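Local coordinates for protein dehydrogenase (Sinorhizobium meliloti, PDB 3UOE) that probably acts as an oxidoreductase of the LDH2/MDH2 (malate/L-lactate dehydrogenase) family, although its own substrate is not established, at residues E60-P65 / M140-Y145; G190-L195 / G328-R333. All coordinates share one frame; numbering follows the deposited sequence.

Contact 1: E60-P65 / M140-Y145; sequences ELRGLP and MGMLAY
Selenomethionine Met-142 reaches across to Arg-62 and Leu-64, and its side chain accounts for every close approach between 60-65 and 140-145. Its CB already meets Leu-64, with CD2 of that leucine 4.0 Å away. CG is the next atom in line and lies 3.9 Å from the same Leu-64 CD2, a plain apolar contact. With CG anti to the backbone N (chi1 171°) and the following bond extended as well, the chain runs straight out toward the other segment before it turns at chi3 (73°). At the turn SE sits between the two partners, 3.9 Å from Arg-62 CD and 4.1 Å from Leu-64 CD2. The methyl CE then reaches the arginine, which crosses the selenomethionine at about a right angle: CE is 3.7 Å from Arg-62 CD and 3.2 Å from Arg-62 NH1, approaching the guanidinium obliquely.

No hydrogen bond joins the two segments. The charge on Arg-62 is balanced by Glu-58 at NH1 and Glu-148 at NH2, two salt bridges that restrict the rotation of the guanidinium at the edge of this apolar patch. Glu-148 belongs to helix 144-152, so the arginine also ties together the two helices that the segments adjoin.

Leu-64 is brought into place by the turn before it. Gly-63, at positive phi, is the C-prime residue of a Schellman motif, with Gly-63 N bonded to Glu-60 O and Leu-64 N to Ala-59 O, which ends helix 46-61 and leads into the contact.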
# COMPACT_ATOMS: atom_id res chain seq x y z
N GLU A 60 5.10 -22.56 5.14
CA GLU A 60 5.24 -23.84 4.45
C GLU A 60 3.89 -24.36 3.95
O GLU A 60 3.73 -24.65 2.77
CB GLU A 60 5.86 -24.89 5.38
CG GLU A 60 7.26 -24.58 5.84
CD GLU A 60 8.29 -24.70 4.73
OE1 GLU A 60 7.92 -25.05 3.59
OE2 GLU A 60 9.48 -24.44 5.00
N LEU A 61 2.91 -24.44 4.85
CA LEU A 61 1.59 -24.98 4.50
C LEU A 61 0.91 -24.19 3.38
O LEU A 61 0.14 -24.75 2.59
CB LEU A 61 0.67 -25.02 5.73
CG LEU A 61 0.99 -25.99 6.88
CD1 LEU A 61 0.17 -25.63 8.12
CD2 LEU A 61 0.76 -27.46 6.47
N ARG A 62 1.18 -22.89 3.32
CA ARG A 62 0.51 -22.01 2.36
C ARG A 62 1.26 -21.85 1.04
O ARG A 62 0.87 -21.06 0.19
CB ARG A 62 0.24 -20.64 2.99
CG ARG A 62 -0.73 -20.70 4.15
CD ARG A 62 -0.79 -19.39 4.90
NE ARG A 62 -2.05 -19.30 5.63
CZ ARG A 62 -2.15 -19.16 6.94
NH1 ARG A 62 -1.05 -19.05 7.68
NH2 ARG A 62 -3.34 -19.10 7.52
N GLY A 63 2.34 -22.60 0.88
CA GLY A 63 3.12 -22.54 -0.35
C GLY A 63 4.07 -21.36 -0.41
O GLY A 63 4.40 -20.88 -1.50
N LEU A 64 4.52 -20.88 0.75
CA LEU A 64 5.52 -19.82 0.80
C LEU A 64 6.77 -20.29 1.55
O LEU A 64 7.09 -19.78 2.63
CB LEU A 64 4.92 -18.58 1.46
CG LEU A 64 5.71 -17.27 1.34
CD1 LEU A 64 5.53 -16.64 -0.04
CD2 LEU A 64 5.27 -16.31 2.44
N PRO A 65 7.48 -21.27 0.99
CA PRO A 65 8.66 -21.83 1.67
C PRO A 65 9.77 -20.80 1.87
O PRO A 65 10.63 -21.01 2.72
CB PRO A 65 9.12 -22.94 0.70
CG PRO A 65 8.49 -22.58 -0.63
CD PRO A 65 7.16 -22.02 -0.24
N MSE A 140 10.16 -10.99 10.74
CA MSE A 140 8.74 -11.18 11.03
C MSE A 140 8.14 -12.40 10.35
O MSE A 140 7.04 -12.84 10.69
CB MSE A 140 7.96 -9.95 10.58
CG MSE A 140 8.23 -8.74 11.43
SE MSE A 140 7.57 -9.09 13.23
CE MSE A 140 8.78 -7.88 14.21
N GLY A 141 8.86 -12.94 9.38
CA GLY A 141 8.29 -13.99 8.56
C GLY A 141 7.13 -13.47 7.73
O GLY A 141 7.14 -12.32 7.29
N MSE A 142 6.13 -14.32 7.53
CA MSE A 142 5.04 -14.04 6.60
C MSE A 142 4.01 -13.09 7.20
O MSE A 142 3.32 -13.46 8.14
CB MSE A 142 4.36 -15.34 6.21
CG MSE A 142 3.06 -15.17 5.42
SE MSE A 142 2.18 -16.90 5.06
CE MSE A 142 1.51 -17.30 6.85
N LEU A 143 3.90 -11.90 6.64
CA LEU A 143 3.04 -10.87 7.25
C LEU A 143 1.54 -11.22 7.22
O LEU A 143 0.77 -10.67 8.00
CB LEU A 143 3.30 -9.50 6.62
CG LEU A 143 4.74 -8.98 6.69
CD1 LEU A 143 4.79 -7.48 6.34
CD2 LEU A 143 5.35 -9.23 8.06
N ALA A 144 1.14 -12.11 6.32
CA ALA A 144 -0.26 -12.51 6.23
C ALA A 144 -0.75 -13.06 7.57
O ALA A 144 -1.93 -12.92 7.93
CB ALA A 144 -0.47 -13.55 5.10
N TYR A 145 0.16 -13.68 8.32
CA TYR A 145 -0.17 -14.28 9.60
C TYR A 145 -0.80 -13.24 10.54
O TYR A 145 -1.82 -13.50 11.17
CB TYR A 145 1.08 -14.88 10.25
CG TYR A 145 0.81 -15.70 11.50
CD1 TYR A 145 0.65 -15.07 12.74
CD2 TYR A 145 0.70 -17.08 11.45
CE1 TYR A 145 0.39 -15.81 13.89
CE2 TYR A 145 0.44 -17.83 12.59
CZ TYR A 145 0.28 -17.19 13.81
OH TYR A 145 0.03 -17.93 14.94

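Contact 2: G190-L195 / G328-R333; sequences GHPFVL and GARARR
His-191 CB lies over the centre of the Arg-330 guanidinium, 3.2 Å above its plane, while the carbonyl of Pro-192 meets the same group at its edge. The edge contact is a hydrogen bond: Arg-330 NH1 donates to Pro-192 O over 3.2 Å with an N-H...O angle of 152°. The donor lies in the carbonyl plane, on a lone pair, although the oxygen is tilted slightly from the guanidinium plane. Beside this bond Pro-192 CD packs 3.7 Å from Arg-330 NH1. The imidazole crosses the arginine obliquely, its plane 27° from the guanidinium, with His-191 ND1 3.2 Å from Arg-330 CD. ND1 is also near NE, but the angle there is too poor for a hydrogen bond.

Farther out, the bend of Arg-330 at chi3 (-63°) turns the guanidinium from its aliphatic stem toward the His-191/Pro-192 backbone. A long, weak ion pair from NH2 to Asp-327, at the start of helix 327-339, gives the head a second partner. On the other side, Pro-192 packs on Ala-151 of helix 144-152, and strand 193-197 is held to strand 182-186 by backbone bonds of Phe-193 and Leu-195.

Replacing Arg-330 by an alanine removes the guanidinium, which would probably leave Pro-192 O without this donor and His-191 CB without the flat group it covers, opening a gap between helix and loop. The cation is thus met across the contact by a carbonyl dipole and carbon packing, with no carboxylate from 190-195; one hydrogen bond and the packing of a CB against the guanidinium face join helix 327-339 to the loop that leads into strand 193-197.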
# COMPACT_ATOMS: atom_id res chain seq x y z
N GLY A 190 -17.35 -15.18 6.60
CA GLY A 190 -16.53 -16.29 7.02
C GLY A 190 -15.08 -15.92 6.85
O GLY A 190 -14.51 -15.18 7.66
N HIS A 191 -14.48 -16.40 5.76
CA HIS A 191 -13.06 -16.20 5.52
C HIS A 191 -12.71 -14.75 5.23
O HIS A 191 -13.34 -14.10 4.38
CB HIS A 191 -12.61 -17.11 4.37
CG HIS A 191 -12.95 -18.55 4.59
ND1 HIS A 191 -12.17 -19.39 5.34
CD2 HIS A 191 -14.01 -19.28 4.18
CE1 HIS A 191 -12.72 -20.59 5.37
NE2 HIS A 191 -13.84 -20.55 4.67
N PRO A 192 -11.69 -14.23 5.92
CA PRO A 192 -11.30 -12.83 5.79
C PRO A 192 -10.56 -12.54 4.49
O PRO A 192 -9.86 -13.39 3.95
CB PRO A 192 -10.36 -12.60 6.98
CG PRO A 192 -10.23 -13.91 7.69
CD PRO A 192 -10.80 -14.98 6.82
N PHE A 193 -10.72 -11.31 3.99
CA PHE A 193 -9.86 -10.80 2.94
C PHE A 193 -8.44 -10.68 3.51
O PHE A 193 -8.22 -10.05 4.54
CB PHE A 193 -10.36 -9.43 2.49
CG PHE A 193 -9.39 -8.69 1.60
CD1 PHE A 193 -8.39 -7.89 2.15
CD2 PHE A 193 -9.49 -8.78 0.22
CE1 PHE A 193 -7.49 -7.20 1.34
CE2 PHE A 193 -8.60 -8.09 -0.62
CZ PHE A 193 -7.60 -7.30 -0.06
N VAL A 194 -7.48 -11.33 2.85
CA VAL A 194 -6.10 -11.31 3.34
C VAL A 194 -5.10 -11.09 2.21
O VAL A 194 -4.80 -12.01 1.44
CB VAL A 194 -5.72 -12.61 4.12
CG1 VAL A 194 -4.27 -12.56 4.57
CG2 VAL A 194 -6.64 -12.82 5.32
N LEU A 195 -4.59 -9.86 2.11
CA LEU A 195 -3.61 -9.50 1.10
C LEU A 195 -2.23 -9.44 1.71
O LEU A 195 -2.05 -8.86 2.78
CB LEU A 195 -3.95 -8.13 0.51
CG LEU A 195 -3.01 -7.59 -0.57
CD1 LEU A 195 -3.12 -8.40 -1.86
CD2 LEU A 195 -3.30 -6.11 -0.83
N GLY A 328 -6.36 -18.59 -2.39
CA GLY A 328 -5.31 -19.51 -2.78
C GLY A 328 -4.58 -20.07 -1.58
O GLY A 328 -4.43 -21.29 -1.44
N ALA A 329 -4.13 -19.19 -0.70
CA ALA A 329 -3.40 -19.59 0.50
C ALA A 329 -4.22 -20.59 1.32
O ALA A 329 -3.69 -21.61 1.78
CB ALA A 329 -3.04 -18.37 1.34
N ARG A 330 -5.50 -20.31 1.48
CA ARG A 330 -6.38 -21.21 2.23
C ARG A 330 -6.53 -22.56 1.55
O ARG A 330 -6.49 -23.59 2.22
CB ARG A 330 -7.74 -20.57 2.49
CG ARG A 330 -7.76 -19.72 3.76
CD ARG A 330 -9.17 -19.32 4.14
NE ARG A 330 -9.78 -18.49 3.11
CZ ARG A 330 -9.67 -17.16 3.07
NH1 ARG A 330 -8.99 -16.50 4.01
NH2 ARG A 330 -10.27 -16.50 2.09
N ALA A 331 -6.71 -22.57 0.24
CA ALA A 331 -6.79 -23.83 -0.49
C ALA A 331 -5.49 -24.63 -0.38
O ALA A 331 -5.52 -25.85 -0.20
CB ALA A 331 -7.15 -23.59 -1.96
N ARG A 332 -4.34 -23.95 -0.46
CA ARG A 332 -3.06 -24.65 -0.32
C ARG A 332 -2.86 -25.18 1.09
O ARG A 332 -2.37 -26.29 1.27
CB ARG A 332 -1.90 -23.75 -0.73
CG ARG A 332 -1.89 -23.43 -2.22
CD ARG A 332 -0.65 -22.63 -2.64
NE ARG A 332 -0.70 -21.23 -2.23
CZ ARG A 332 -1.25 -20.25 -2.94
NH1 ARG A 332 -1.84 -20.52 -4.11
NH2 ARG A 332 -1.23 -19.00 -2.48
N ARG A 333 -3.27 -24.41 2.09
CA ARG A 333 -3.09 -24.86 3.48
C ARG A 333 -3.86 -26.15 3.73
O ARG A 333 -3.33 -27.10 4.28
CB ARG A 333 -3.52 -23.79 4.48
CG ARG A 333 -3.22 -24.17 5.92
CD ARG A 333 -3.81 -23.17 6.91
NE ARG A 333 -3.24 -23.37 8.24
CZ ARG A 333 -3.60 -24.34 9.08
NH1 ARG A 333 -4.53 -25.21 8.73
NH2 ARG A 333 -3.01 -24.45 10.26

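How the contacts relate
Contacts 1 and 2 have centres 12 Å apart and touch directly, so they form one continuous patch. The polar connection is a probable hydrogen bond from Arg-332 NE to Arg-62 O, 2.9 Å long, which joins helix 327-339 to the turn that follows helix 46-61. Packing adds to it: Leu-61 CB lies 4.0 Å from Arg-333 CG, and Ala-144 CB 4.0 Å from Val-194 CG1, linking the remaining two segments. Glu-58 is shared, taking Arg-62 through one carboxylate oxygen and Arg-333 through the other. Contact 1 is the buried one, its centre about 6 Å from the centre of the chain, against about 15 Å for the centre of contact 2, whose strand also packs on the second subunit.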